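Local coordinates for protein thiol transferase (Phanerochaete chrysosporium, PDB 4F0B) that probably catalyses glutathione-dependent thiol transfer as a Ure2p-class glutathione transferase, and binds oxidized glutathione disulfide at its subunit interface, at residues Ala14-Gly19 with Met43-Ala48; Pro128-Ala133 with Ala187-Arg192; His135-Ala140 with Arg150-Ser155. One frame throughout, in Å; residues are numbered along the deposited sequence.

Contact 1. Residues Ala14-Gly19 with Met43-Ala48; sequences APTPNG and MSIRDA. With GDS (oxidized glutathione disulfide), chain C.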
loop_
_atom_site.group_PDB
_atom_site.type_symbol
_atom_site.label_atom_id
_atom_site.label_comp_id
_atom_site.label_asym_id
_atom_site.label_seq_id
_atom_site.Cartn_x
_atom_site.Cartn_y
_atom_site.Cartn_z
ATOM N N ALA A 14 11.973 -9.802 10.941
ATOM C CA ALA A 14 13.421 -9.609 10.847
ATOM C C ALA A 14 13.668 -8.148 11.170
ATOM O O ALA A 14 12.744 -7.332 11.074
ATOM C CB ALA A 14 13.937 -9.965 9.433
ATOM N N PRO A 15 14.884 -7.805 11.563
ATOM C CA PRO A 15 15.159 -6.421 11.996
ATOM C C PRO A 15 15.351 -5.498 10.811
ATOM O O PRO A 15 16.480 -5.291 10.365
ATOM C CB PRO A 15 16.443 -6.543 12.827
ATOM C CG PRO A 15 17.141 -7.784 12.229
ATOM C CD PRO A 15 15.994 -8.733 11.868
ATOM N N THR A 16 14.244 -4.956 10.342
ATOM C CA THR A 16 14.197 -4.204 9.073
ATOM C C THR A 16 13.101 -3.139 9.207
ATOM O O THR A 16 12.254 -3.204 10.116
ATOM C CB THR A 16 13.768 -5.104 7.880
ATOM O OG1 THR A 16 12.488 -5.673 8.177
ATOM C CG2 THR A 16 14.706 -6.280 7.656
ATOM N N PRO A 17 13.072 -2.150 8.302
ATOM C CA PRO A 17 12.056 -1.088 8.382
ATOM C C PRO A 17 10.616 -1.579 8.332
ATOM O O PRO A 17 9.711 -0.910 8.866
ATOM C CB PRO A 17 12.371 -0.188 7.147
ATOM C CG PRO A 17 13.243 -1.080 6.251
ATOM C CD PRO A 17 14.047 -1.907 7.211
ATOM N N ASN A 18 10.375 -2.741 7.705
ATOM C CA ASN A 18 9.069 -3.354 7.754
ATOM C C ASN A 18 8.874 -4.275 8.972
ATOM O O ASN A 18 7.808 -4.260 9.611
ATOM C CB ASN A 18 8.816 -4.133 6.447
ATOM C CG ASN A 18 8.647 -3.191 5.264
ATOM O OD1 ASN A 18 7.996 -2.144 5.392
ATOM N ND2 ASN A 18 9.254 -3.535 4.139
ATOM N N GLY A 19 9.886 -5.084 9.272
ATOM C CA GLY A 19 9.802 -6.021 10.400
ATOM C C GLY A 19 9.565 -5.377 11.749
ATOM O O GLY A 19 8.891 -5.968 12.612
ATOM N N MET A 43 13.134 -14.609 11.003
ATOM C CA MET A 43 13.200 -15.254 9.699
ATOM C C MET A 43 14.369 -14.722 8.909
ATOM O O MET A 43 14.601 -13.501 8.880
ATOM C CB MET A 43 11.905 -15.000 8.890
ATOM C CG MET A 43 10.672 -15.503 9.605
ATOM S SD MET A 43 10.481 -17.290 9.451
ATOM C CE MET A 43 10.076 -17.425 7.717
ATOM N N SER A 44 15.092 -15.613 8.246
ATOM C CA SER A 44 16.052 -15.168 7.243
ATOM C C SER A 44 15.353 -14.605 6.030
ATOM O O SER A 44 14.424 -15.218 5.500
ATOM C CB SER A 44 16.946 -16.324 6.817
ATOM O OG SER A 44 17.610 -15.926 5.614
ATOM N N ILE A 45 15.802 -13.428 5.613
ATOM C CA ILE A 45 15.289 -12.779 4.402
ATOM C C ILE A 45 16.339 -12.826 3.306
ATOM O O ILE A 45 16.221 -12.110 2.312
ATOM C CB ILE A 45 14.882 -11.299 4.652
ATOM C CG1 ILE A 45 16.093 -10.508 5.124
ATOM C CG2 ILE A 45 13.748 -11.270 5.666
ATOM C CD1 ILE A 45 15.880 -8.983 5.109
ATOM N N ARG A 46 17.364 -13.668 3.474
ATOM C CA ARG A 46 18.458 -13.720 2.495
ATOM C C ARG A 46 18.244 -14.810 1.455
ATOM O O ARG A 46 17.997 -15.983 1.805
ATOM C CB ARG A 46 19.787 -14.006 3.201
ATOM C CG ARG A 46 20.064 -13.103 4.371
ATOM C CD ARG A 46 21.497 -13.188 4.765
ATOM N NE ARG A 46 21.965 -14.563 4.888
ATOM C CZ ARG A 46 23.248 -14.904 4.790
ATOM N NH1 ARG A 46 23.611 -16.175 4.888
ATOM N NH2 ARG A 46 24.163 -13.970 4.532
ATOM N N ASP A 47 18.363 -14.448 0.181
ATOM C CA ASP A 47 18.303 -15.440 -0.887
ATOM C C ASP A 47 19.363 -16.556 -0.723
ATOM O O ASP A 47 19.126 -17.694 -1.116
ATOM C CB ASP A 47 18.458 -14.767 -2.269
ATOM C CG ASP A 47 17.283 -13.870 -2.629
ATOM O OD1 ASP A 47 16.216 -13.954 -1.989
ATOM O OD2 ASP A 47 17.405 -13.068 -3.599
ATOM N N ALA A 48 20.529 -16.234 -0.164
ATOM C CA ALA A 48 21.586 -17.226 0.013
ATOM C C ALA A 48 21.150 -18.351 0.950
ATOM O O ALA A 48 21.736 -19.431 0.924
ATOM C CB ALA A 48 22.826 -16.577 0.558
HETATM N N1 GDS C . 4.789 -4.717 1.237
HETATM C CA1 GDS C . 5.411 -5.644 2.234
HETATM C C1 GDS C . 4.977 -5.179 3.650
HETATM O OE1 GDS C . 4.702 -3.971 3.823
HETATM O OE2 GDS C . 4.909 -6.047 4.540
HETATM C CB1 GDS C . 6.942 -5.548 2.133
HETATM C CG1 GDS C . 7.648 -6.561 3.053
HETATM C CD1 GDS C . 9.121 -6.643 2.678
HETATM O O1 GDS C . 9.667 -5.975 1.809
HETATM N N2 GDS C . 9.827 -7.608 3.357
HETATM C CA2 GDS C . 11.263 -7.836 3.150
HETATM C C2 GDS C . 11.501 -9.307 2.891
HETATM O O2 GDS C . 10.907 -10.197 3.552
HETATM C CB2 GDS C . 12.109 -7.447 4.360
HETATM S SG2 GDS C . 11.889 -5.758 4.923
HETATM N N3 GDS C . 12.405 -9.563 1.926
HETATM C CA3 GDS C . 12.747 -10.953 1.613
HETATM C C3 GDS C . 12.676 -11.252 0.161
HETATM O OE3 GDS C . 12.917 -12.432 -0.164
HETATM O OE4 GDS C . 12.363 -10.334 -0.643
HETATM N N4 GDS C . 10.612 -3.463 0.751
HETATM C CA4 GDS C . 9.811 -2.580 -0.080
HETATM C C4 GDS C . 8.461 -2.138 0.577
HETATM O OE5 GDS C . 8.339 -2.154 1.820
HETATM O OE6 GDS C . 7.575 -1.785 -0.220
HETATM C C5 GDS C . 11.945 -3.407 0.680
HETATM O O5 GDS C . 12.542 -2.613 -0.083
HETATM C CA5 GDS C . 12.720 -4.374 1.558
HETATM N N5 GDS C . 13.906 -4.875 0.823
HETATM C CB5 GDS C . 13.094 -3.590 2.836
HETATM S SG5 GDS C . 13.790 -4.677 4.074
HETATM C CA6 GDS C . 14.133 -7.850 -2.159
HETATM C C6 GDS C . 14.508 -6.884 -3.301
HETATM O OE7 GDS C . 13.938 -5.771 -3.346
HETATM O OE8 GDS C . 15.328 -7.308 -4.154
HETATM N N6 GDS C . 14.040 -9.195 -2.723
HETATM C CB6 GDS C . 15.217 -7.815 -1.035
HETATM C CG6 GDS C . 15.345 -6.492 -0.225
HETATM C CD6 GDS C . 14.089 -6.206 0.546
HETATM O O6 GDS C . 13.258 -7.035 0.883
#
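A14 and T16 face I45 beside the disulfide of bound oxidized glutathione, in the thioredoxin-like domain of the glutathione transferase fold, where the loops after the parallel strands 9-13 and 38-42 lie side by side. The cross-loop contact is van der Waals, without hydrogen bonds. The CB of A14 sits 3.6 Å from the M43 carbonyl O and 4.0 Å from I45 CG2. T16 and I45 meet tip to tip, methyl to methyl, with T16 CG2 and I45 CD1 3.9 Å apart. T16 holds OG1 between its backbone N and carbonyl carbon (chi1 58°), which sends CG2 to I45 and leaves the hydroxyl oxygen to receive the G19 N-H, with T16 OG1 2.9 Å from G19 N, an ST motif at the entry to helix 20-33. A valine here would probably leave the G19 N-H without its side-chain acceptor and the start of helix 20-33 less firmly held. Ligand contacts follow on both loops. I45 CG2 packs 3.7 Å from ligand O2, while the amide of N18, its OD1 held by W186, donates from ND2 to a ligand carboxylate. That bond, N18 ND2 to OE5, is 2.8 Å long, and T16 OG1 lies 3.3 Å from the ligand sulfur SG2.

Contact 2. Residues Pro128-Ala133 with Ala187-Arg192; sequences PMQGQA and ARIAPR. With GDS (oxidized glutathione disulfide), chain C.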
loop_
_atom_site.group_PDB
_atom_site.type_symbol
_atom_site.label_atom_id
_atom_site.label_comp_id
_atom_site.label_asym_id
_atom_site.label_seq_id
_atom_site.Cartn_x
_atom_site.Cartn_y
_atom_site.Cartn_z
ATOM N N PRO A 128 8.151 1.374 -0.806
ATOM C CA PRO A 128 8.690 0.877 -2.087
ATOM C C PRO A 128 9.856 1.756 -2.569
ATOM O O PRO A 128 10.890 1.218 -3.004
ATOM C CB PRO A 128 7.495 0.985 -3.031
ATOM C CG PRO A 128 6.291 0.715 -2.096
ATOM C CD PRO A 128 6.677 1.437 -0.812
ATOM N N MET A 129 9.706 3.084 -2.546
ATOM C CA MET A 129 10.723 3.937 -3.173
ATOM C C MET A 129 11.990 4.069 -2.334
ATOM O O MET A 129 13.105 3.990 -2.874
ATOM C CB MET A 129 10.144 5.307 -3.473
ATOM C CG MET A 129 9.004 5.268 -4.466
ATOM S SD MET A 129 9.464 4.677 -6.128
ATOM C CE MET A 129 8.914 2.985 -6.096
ATOM N N GLN A 130 11.828 4.161 -1.003
ATOM C CA GLN A 130 13.005 4.194 -0.151
ATOM C C GLN A 130 13.681 2.809 -0.154
ATOM O O GLN A 130 14.916 2.722 -0.117
ATOM C CB GLN A 130 12.630 4.647 1.257
ATOM C CG GLN A 130 13.875 5.013 2.107
ATOM C CD GLN A 130 13.510 5.405 3.506
ATOM O OE1 GLN A 130 12.373 5.803 3.765
ATOM N NE2 GLN A 130 14.453 5.289 4.414
ATOM N N GLY A 131 12.883 1.751 -0.343
ATOM C CA GLY A 131 13.446 0.414 -0.463
ATOM C C GLY A 131 14.284 0.288 -1.734
ATOM O O GLY A 131 15.323 -0.392 -1.736
ATOM N N GLN A 132 13.863 0.962 -2.817
ATOM C CA GLN A 132 14.650 0.917 -4.060
ATOM C C GLN A 132 15.899 1.752 -3.878
ATOM O O GLN A 132 16.959 1.387 -4.397
ATOM C CB GLN A 132 13.854 1.418 -5.266
ATOM C CG GLN A 132 12.555 0.621 -5.565
ATOM C CD GLN A 132 12.661 -0.854 -5.247
ATOM O OE1 GLN A 132 13.358 -1.619 -5.934
ATOM N NE2 GLN A 132 11.976 -1.265 -4.193
ATOM N N ALA A 133 15.782 2.897 -3.193
ATOM C CA ALA A 133 16.980 3.688 -2.910
ATOM C C ALA A 133 18.004 2.878 -2.123
ATOM O O ALA A 133 19.181 2.867 -2.448
ATOM C CB ALA A 133 16.608 4.953 -2.138
ATOM N N ALA A 187 11.481 5.887 8.211
ATOM C CA ALA A 187 12.077 7.215 8.449
ATOM C C ALA A 187 13.301 7.131 9.352
ATOM O O ALA A 187 14.242 7.914 9.144
ATOM C CB ALA A 187 11.029 8.161 9.019
ATOM N N ARG A 188 13.312 6.215 10.334
ATOM C CA ARG A 188 14.449 6.158 11.244
ATOM C C ARG A 188 15.742 5.707 10.555
ATOM O O ARG A 188 16.823 5.928 11.099
ATOM C CB ARG A 188 14.120 5.284 12.462
ATOM C CG ARG A 188 14.081 3.790 12.159
ATOM C CD ARG A 188 13.577 3.016 13.372
ATOM N NE ARG A 188 14.475 3.150 14.529
ATOM C CZ ARG A 188 15.468 2.302 14.796
ATOM N NH1 ARG A 188 15.673 1.231 14.022
ATOM N NH2 ARG A 188 16.247 2.485 15.863
ATOM N N ILE A 189 15.637 5.099 9.371
ATOM C CA ILE A 189 16.819 4.758 8.594
ATOM C C ILE A 189 16.997 5.630 7.355
ATOM O O ILE A 189 17.922 5.371 6.579
ATOM C CB ILE A 189 16.876 3.254 8.203
ATOM C CG1 ILE A 189 15.761 2.918 7.200
ATOM C CG2 ILE A 189 16.882 2.382 9.501
ATOM C CD1 ILE A 189 15.909 1.534 6.485
ATOM N N ALA A 190 16.187 6.678 7.207
ATOM C CA ALA A 190 16.408 7.626 6.118
ATOM C C ALA A 190 17.855 8.181 6.031
ATOM O O ALA A 190 18.346 8.326 4.908
ATOM C CB ALA A 190 15.366 8.776 6.176
ATOM N N PRO A 191 18.521 8.500 7.177
ATOM C CA PRO A 191 19.903 9.007 7.065
ATOM C C PRO A 191 20.822 7.997 6.406
ATOM O O PRO A 191 21.662 8.354 5.558
ATOM C CB PRO A 191 20.288 9.287 8.525
ATOM C CG PRO A 191 18.950 9.675 9.180
ATOM C CD PRO A 191 17.983 8.641 8.539
ATOM N N ARG A 192 20.623 6.723 6.759
ATOM C CA ARG A 192 21.371 5.647 6.136
ATOM C C ARG A 192 21.086 5.569 4.647
ATOM O O ARG A 192 22.001 5.390 3.852
ATOM C CB ARG A 192 21.021 4.322 6.782
ATOM C CG ARG A 192 21.850 3.289 6.251
ATOM C CD ARG A 192 21.526 1.950 6.813
ATOM N NE ARG A 192 22.471 1.042 6.197
ATOM C CZ ARG A 192 22.385 -0.272 6.250
ATOM N NH1 ARG A 192 21.372 -0.859 6.888
ATOM N NH2 ARG A 192 23.296 -0.985 5.634
HETATM N N1 GDS C . 4.789 -4.717 1.237
HETATM C CA1 GDS C . 5.411 -5.644 2.234
HETATM C C1 GDS C . 4.977 -5.179 3.650
HETATM O OE1 GDS C . 4.702 -3.971 3.823
HETATM O OE2 GDS C . 4.909 -6.047 4.540
HETATM C CB1 GDS C . 6.942 -5.548 2.133
HETATM C CG1 GDS C . 7.648 -6.561 3.053
HETATM C CD1 GDS C . 9.121 -6.643 2.678
HETATM O O1 GDS C . 9.667 -5.975 1.809
HETATM N N2 GDS C . 9.827 -7.608 3.357
HETATM C CA2 GDS C . 11.263 -7.836 3.150
HETATM C C2 GDS C . 11.501 -9.307 2.891
HETATM O O2 GDS C . 10.907 -10.197 3.552
HETATM C CB2 GDS C . 12.109 -7.447 4.360
HETATM S SG2 GDS C . 11.889 -5.758 4.923
HETATM N N3 GDS C . 12.405 -9.563 1.926
HETATM C CA3 GDS C . 12.747 -10.953 1.613
HETATM C C3 GDS C . 12.676 -11.252 0.161
HETATM O OE3 GDS C . 12.917 -12.432 -0.164
HETATM O OE4 GDS C . 12.363 -10.334 -0.643
HETATM N N4 GDS C . 10.612 -3.463 0.751
HETATM C CA4 GDS C . 9.811 -2.580 -0.080
HETATM C C4 GDS C . 8.461 -2.138 0.577
HETATM O OE5 GDS C . 8.339 -2.154 1.820
HETATM O OE6 GDS C . 7.575 -1.785 -0.220
HETATM C C5 GDS C . 11.945 -3.407 0.680
HETATM O O5 GDS C . 12.542 -2.613 -0.083
HETATM C CA5 GDS C . 12.720 -4.374 1.558
HETATM N N5 GDS C . 13.906 -4.875 0.823
HETATM C CB5 GDS C . 13.094 -3.590 2.836
HETATM S SG5 GDS C . 13.790 -4.677 4.074
HETATM C CA6 GDS C . 14.133 -7.850 -2.159
HETATM C C6 GDS C . 14.508 -6.884 -3.301
HETATM O OE7 GDS C . 13.938 -5.771 -3.346
HETATM O OE8 GDS C . 15.328 -7.308 -4.154
HETATM N N6 GDS C . 14.040 -9.195 -2.723
HETATM C CB6 GDS C . 15.217 -7.815 -1.035
HETATM C CG6 GDS C . 15.345 -6.492 -0.225
HETATM C CD6 GDS C . 14.089 -6.206 0.546
HETATM O O6 GDS C . 13.258 -7.035 0.883
#
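The all-helical domain of the glutathione transferase fold meets itself here: Q130 on the long helix 109-139 reaches into the turn between helices 178-187 and 190-193, touching I189 and A190. With CG anti to the backbone N (chi1 -167°) and the chain straight beyond it, Q130 carries its amide across to the other segment, where Q130 NE2 comes 3.5 Å from A190 CA and 3.9 Å from I189 CG1. Neither residue bonds to the amide, which is satisfied just beyond them: NE2 donates to W186 O and T193 OG1, and OE1 pairs with the hydroxyl of Y159 on helix 145-166. Both ends of the amide are thus tied, which fixes its rotation. The facing segment opens with a type I beta turn from A187 to A190, closed by the A190 N to A187 O bond of 3.0 Å, with I189 as the N-cap residue of helix 190-193. On helix 109-139 the glutathione site is close by. P128 CG and CD lie against ligand OE6, and G131 CA is 3.2 Å from ligand O5, where any side chain would collide with the ligand. Q132 folds back so that NE2 shares P128 O with its own backbone N; the bond from Q132 NE2 to P128 O, 3.0 Å long, lies in the carbonyl plane on a lone pair, while Q132 OE1 bonds Y151 and R150 of the second subunit.

Contact 3. Residues His135-Ala140 with Arg150-Ser155; sequences HFNLYA and RYLNES. With GDS (oxidized glutathione disulfide), chain D.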
loop_
_atom_site.group_PDB
_atom_site.type_symbol
_atom_site.label_atom_id
_atom_site.label_comp_id
_atom_site.label_asym_id
_atom_site.label_seq_id
_atom_site.Cartn_x
_atom_site.Cartn_y
_atom_site.Cartn_z
ATOM N N HIS A 135 18.194 -0.363 -2.115
ATOM C CA HIS A 135 18.748 -1.398 -2.996
ATOM C C HIS A 135 19.912 -0.848 -3.838
ATOM O O HIS A 135 21.013 -1.375 -3.819
ATOM C CB HIS A 135 17.707 -1.985 -3.940
ATOM C CG HIS A 135 18.305 -3.055 -4.795
ATOM N ND1 HIS A 135 18.640 -4.290 -4.277
ATOM C CD2 HIS A 135 18.736 -3.050 -6.080
ATOM C CE1 HIS A 135 19.210 -5.012 -5.220
ATOM N NE2 HIS A 135 19.291 -4.283 -6.320
ATOM N N PHE A 136 19.677 0.248 -4.542
ATOM C CA PHE A 136 20.706 0.750 -5.454
ATOM C C PHE A 136 21.889 1.399 -4.734
ATOM O O PHE A 136 23.023 1.274 -5.178
ATOM C CB PHE A 136 20.088 1.676 -6.506
ATOM C CG PHE A 136 19.293 0.943 -7.541
ATOM C CD1 PHE A 136 19.933 0.204 -8.536
ATOM C CD2 PHE A 136 17.905 0.970 -7.475
ATOM C CE1 PHE A 136 19.181 -0.487 -9.513
ATOM C CE2 PHE A 136 17.148 0.286 -8.426
ATOM C CZ PHE A 136 17.783 -0.446 -9.439
ATOM N N ASN A 137 21.615 2.077 -3.623
ATOM C CA ASN A 137 22.682 2.812 -2.956
ATOM C C ASN A 137 23.494 1.926 -2.018
ATOM O O ASN A 137 24.682 2.181 -1.815
ATOM C CB ASN A 137 22.076 3.981 -2.195
ATOM C CG ASN A 137 23.087 5.067 -1.890
ATOM O OD1 ASN A 137 24.045 5.276 -2.642
ATOM N ND2 ASN A 137 22.868 5.772 -0.787
ATOM N N LEU A 138 22.875 0.897 -1.455
ATOM C CA LEU A 138 23.512 0.143 -0.381
ATOM C C LEU A 138 23.814 -1.304 -0.748
ATOM O O LEU A 138 24.785 -1.854 -0.248
ATOM C CB LEU A 138 22.628 0.123 0.889
ATOM C CG LEU A 138 22.061 1.470 1.395
ATOM C CD1 LEU A 138 21.175 1.286 2.670
ATOM C CD2 LEU A 138 23.173 2.452 1.679
ATOM N N TYR A 139 22.965 -1.942 -1.557
ATOM C CA TYR A 139 23.047 -3.414 -1.663
ATOM C C TYR A 139 23.359 -3.969 -3.044
ATOM O O TYR A 139 23.885 -5.076 -3.129
ATOM C CB TYR A 139 21.747 -4.051 -1.138
ATOM C CG TYR A 139 21.470 -3.722 0.304
ATOM C CD1 TYR A 139 22.363 -4.104 1.299
ATOM C CD2 TYR A 139 20.345 -3.012 0.672
ATOM C CE1 TYR A 139 22.116 -3.806 2.639
ATOM C CE2 TYR A 139 20.086 -2.695 1.981
ATOM C CZ TYR A 139 20.985 -3.090 2.956
ATOM O OH TYR A 139 20.737 -2.790 4.279
ATOM N N ALA A 140 23.021 -3.241 -4.113
ATOM C CA ALA A 140 23.235 -3.767 -5.473
ATOM C C ALA A 140 24.709 -4.013 -5.728
ATOM O O ALA A 140 25.545 -3.223 -5.272
ATOM C CB ALA A 140 22.706 -2.791 -6.518
ATOM N N ARG A 150 17.564 8.509 -9.013
ATOM C CA ARG A 150 16.105 8.475 -9.178
ATOM C C ARG A 150 15.413 8.197 -7.847
ATOM O O ARG A 150 14.455 8.882 -7.451
ATOM C CB ARG A 150 15.686 7.404 -10.197
ATOM C CG ARG A 150 14.214 7.050 -10.104
ATOM C CD ARG A 150 13.765 6.263 -11.363
ATOM N NE ARG A 150 12.415 5.731 -11.226
ATOM C CZ ARG A 150 11.291 6.432 -11.399
ATOM N NH1 ARG A 150 11.325 7.731 -11.746
ATOM N NH2 ARG A 150 10.129 5.827 -11.166
ATOM N N TYR A 151 15.883 7.162 -7.149
ATOM C CA TYR A 151 15.175 6.757 -5.926
ATOM C C TYR A 151 15.532 7.602 -4.727
ATOM O O TYR A 151 14.660 7.786 -3.878
ATOM C CB TYR A 151 15.295 5.227 -5.669
ATOM C CG TYR A 151 14.626 4.476 -6.790
ATOM C CD1 TYR A 151 13.237 4.530 -6.920
ATOM C CD2 TYR A 151 15.373 3.801 -7.756
ATOM C CE1 TYR A 151 12.591 3.926 -7.998
ATOM C CE2 TYR A 151 14.753 3.174 -8.832
ATOM C CZ TYR A 151 13.368 3.249 -8.958
ATOM O OH TYR A 151 12.735 2.655 -10.030
ATOM N N LEU A 152 16.728 8.180 -4.657
ATOM C CA LEU A 152 16.981 9.190 -3.629
ATOM C C LEU A 152 16.101 10.423 -3.868
ATOM O O LEU A 152 15.478 10.925 -2.910
ATOM C CB LEU A 152 18.458 9.548 -3.569
ATOM C CG LEU A 152 19.379 8.542 -2.891
ATOM C CD1 LEU A 152 20.830 9.017 -3.016
ATOM C CD2 LEU A 152 19.018 8.343 -1.420
ATOM N N ASN A 153 15.983 10.867 -5.113
ATOM C CA ASN A 153 15.156 12.026 -5.391
ATOM C C ASN A 153 13.693 11.761 -5.124
ATOM O O ASN A 153 12.993 12.627 -4.586
ATOM C CB ASN A 153 15.369 12.512 -6.818
ATOM C CG ASN A 153 16.695 13.232 -6.968
ATOM O OD1 ASN A 153 17.293 13.688 -5.983
ATOM N ND2 ASN A 153 17.177 13.312 -8.198
ATOM N N GLU A 154 13.196 10.576 -5.494
ATOM C CA GLU A 154 11.804 10.266 -5.210
ATOM C C GLU A 154 11.567 10.150 -3.702
ATOM O O GLU A 154 10.523 10.608 -3.196
ATOM C CB GLU A 154 11.381 8.976 -5.938
ATOM C CG GLU A 154 9.966 8.546 -5.634
ATOM C CD GLU A 154 8.881 9.533 -6.033
ATOM O OE1 GLU A 154 9.147 10.511 -6.776
ATOM O OE2 GLU A 154 7.760 9.307 -5.537
ATOM N N SER A 155 12.511 9.541 -2.984
ATOM C CA SER A 155 12.385 9.501 -1.513
ATOM C C SER A 155 12.315 10.918 -0.937
ATOM O O SER A 155 11.487 11.184 -0.061
ATOM C CB SER A 155 13.548 8.738 -0.893
ATOM O OG SER A 155 13.484 7.357 -1.283
HETATM N N1 GDS D . 0.098 4.891 -4.747
HETATM C CA1 GDS D . -0.700 5.798 -5.647
HETATM C C1 GDS D . -2.136 5.252 -5.741
HETATM O OE1 GDS D . -2.305 4.004 -5.613
HETATM O OE2 GDS D . -3.069 6.081 -5.902
HETATM C CB1 GDS D . -0.058 5.849 -7.015
HETATM C CG1 GDS D . -0.731 6.889 -7.967
HETATM C CD1 GDS D . 0.140 7.141 -9.149
HETATM O O1 GDS D . 1.247 6.615 -9.314
HETATM N N2 GDS D . -0.385 8.051 -10.023
HETATM C CA2 GDS D . 0.349 8.429 -11.216
HETATM C C2 GDS D . 0.531 9.941 -11.265
HETATM O O2 GDS D . -0.384 10.758 -10.933
HETATM C CB2 GDS D . -0.404 8.085 -12.502
HETATM S SG2 GDS D . -0.780 6.283 -12.601
HETATM N N3 GDS D . 1.731 10.354 -11.751
HETATM C CA3 GDS D . 2.043 11.787 -11.924
HETATM C C3 GDS D . 3.326 12.237 -11.277
HETATM O OE3 GDS D . 3.572 13.453 -11.364
HETATM O OE4 GDS D . 4.030 11.379 -10.723
HETATM N N4 GDS D . 2.771 4.226 -10.008
HETATM C CA4 GDS D . 3.300 3.291 -8.972
HETATM C C4 GDS D . 2.251 2.731 -8.069
HETATM O OE5 GDS D . 1.055 2.729 -8.442
HETATM O OE6 GDS D . 2.687 2.252 -7.018
HETATM C C5 GDS D . 3.402 4.348 -11.177
HETATM O O5 GDS D . 4.417 3.664 -11.472
HETATM C CA5 GDS D . 2.788 5.351 -12.158
HETATM N N5 GDS D . 3.883 5.991 -12.868
HETATM C CB5 GDS D . 1.890 4.517 -13.090
HETATM S SG5 GDS D . 0.816 5.597 -14.153
HETATM C CA6 GDS D . 6.391 9.203 -11.705
HETATM C C6 GDS D . 7.679 8.392 -11.629
HETATM O OE7 GDS D . 7.594 7.149 -11.618
HETATM O OE8 GDS D . 8.742 9.022 -11.566
HETATM N N6 GDS D . 6.630 10.604 -11.329
HETATM C CB6 GDS D . 5.810 9.154 -13.137
HETATM C CG6 GDS D . 5.296 7.772 -13.608
HETATM C CD6 GDS D . 4.106 7.301 -12.804
HETATM O O6 GDS D . 3.383 8.024 -12.141
#
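F136 and Y151 bring the end of helix 109-139 against helix 145-166 in the helical domain of this glutathione transferase, at the face where the two subunits meet. The aromatic contact is rim to rim: the planes are only 6° apart, yet neither ring lies over the other, and the centroids are 5.8 Å apart. Touching atoms are F136 CE2 and Y151 CE2, at 3.8 Å. H135 CD2 sits over one face of F136 and R150 CG over one face of Y151. A looser contact sets N137 ND2 4.4 Å from L152 CD1; that amide nitrogen is hydrogen-bonded to T193 O. Among the polar contacts, S155 OG donates to Y151 O at 2.9 Å, and S155 N reaches the same oxygen from the opposite face of the carbonyl plane. The charged contact is to the glutathione held by the second subunit. R150, its chain extended from CG to NE and so long enough to span the gap, sets its guanidinium edge-on to one carboxylate: R150 NH1 donates to ligand OE8 and R150 NH2 to ligand OE7, each at 2.9 Å, the latter nearly straight (175°). Y151 OH bonds Q132 of the second subunit and accepts a weak bond from R150 NE. Each subunit thus lends an arginine to its partner's ligand site, and the two-pronged grip probably offsets the carboxylate's charge.

Two of the three contacts border one ligand: contact 1 and contact 2 both touch the same glutathione disulfide, from the thioredoxin-like and the helical domain respectively, with centres 15 Å apart. They meet directly where P17 CG packs on I189 CD1 at 3.7 Å. Contact 3 is nested within the chain closed by contact 2, its centre 8 Å away; both use helix 109-139, and A133 N lies 3.4 Å from Y151 CB. Contacts 1 and 3 do not touch, their nearest atoms being about 7 Å apart. Contact 3 serves the other ligand copy, in the second subunit's site, as R150 of that subunit does for the ligand of contacts 1 and 2.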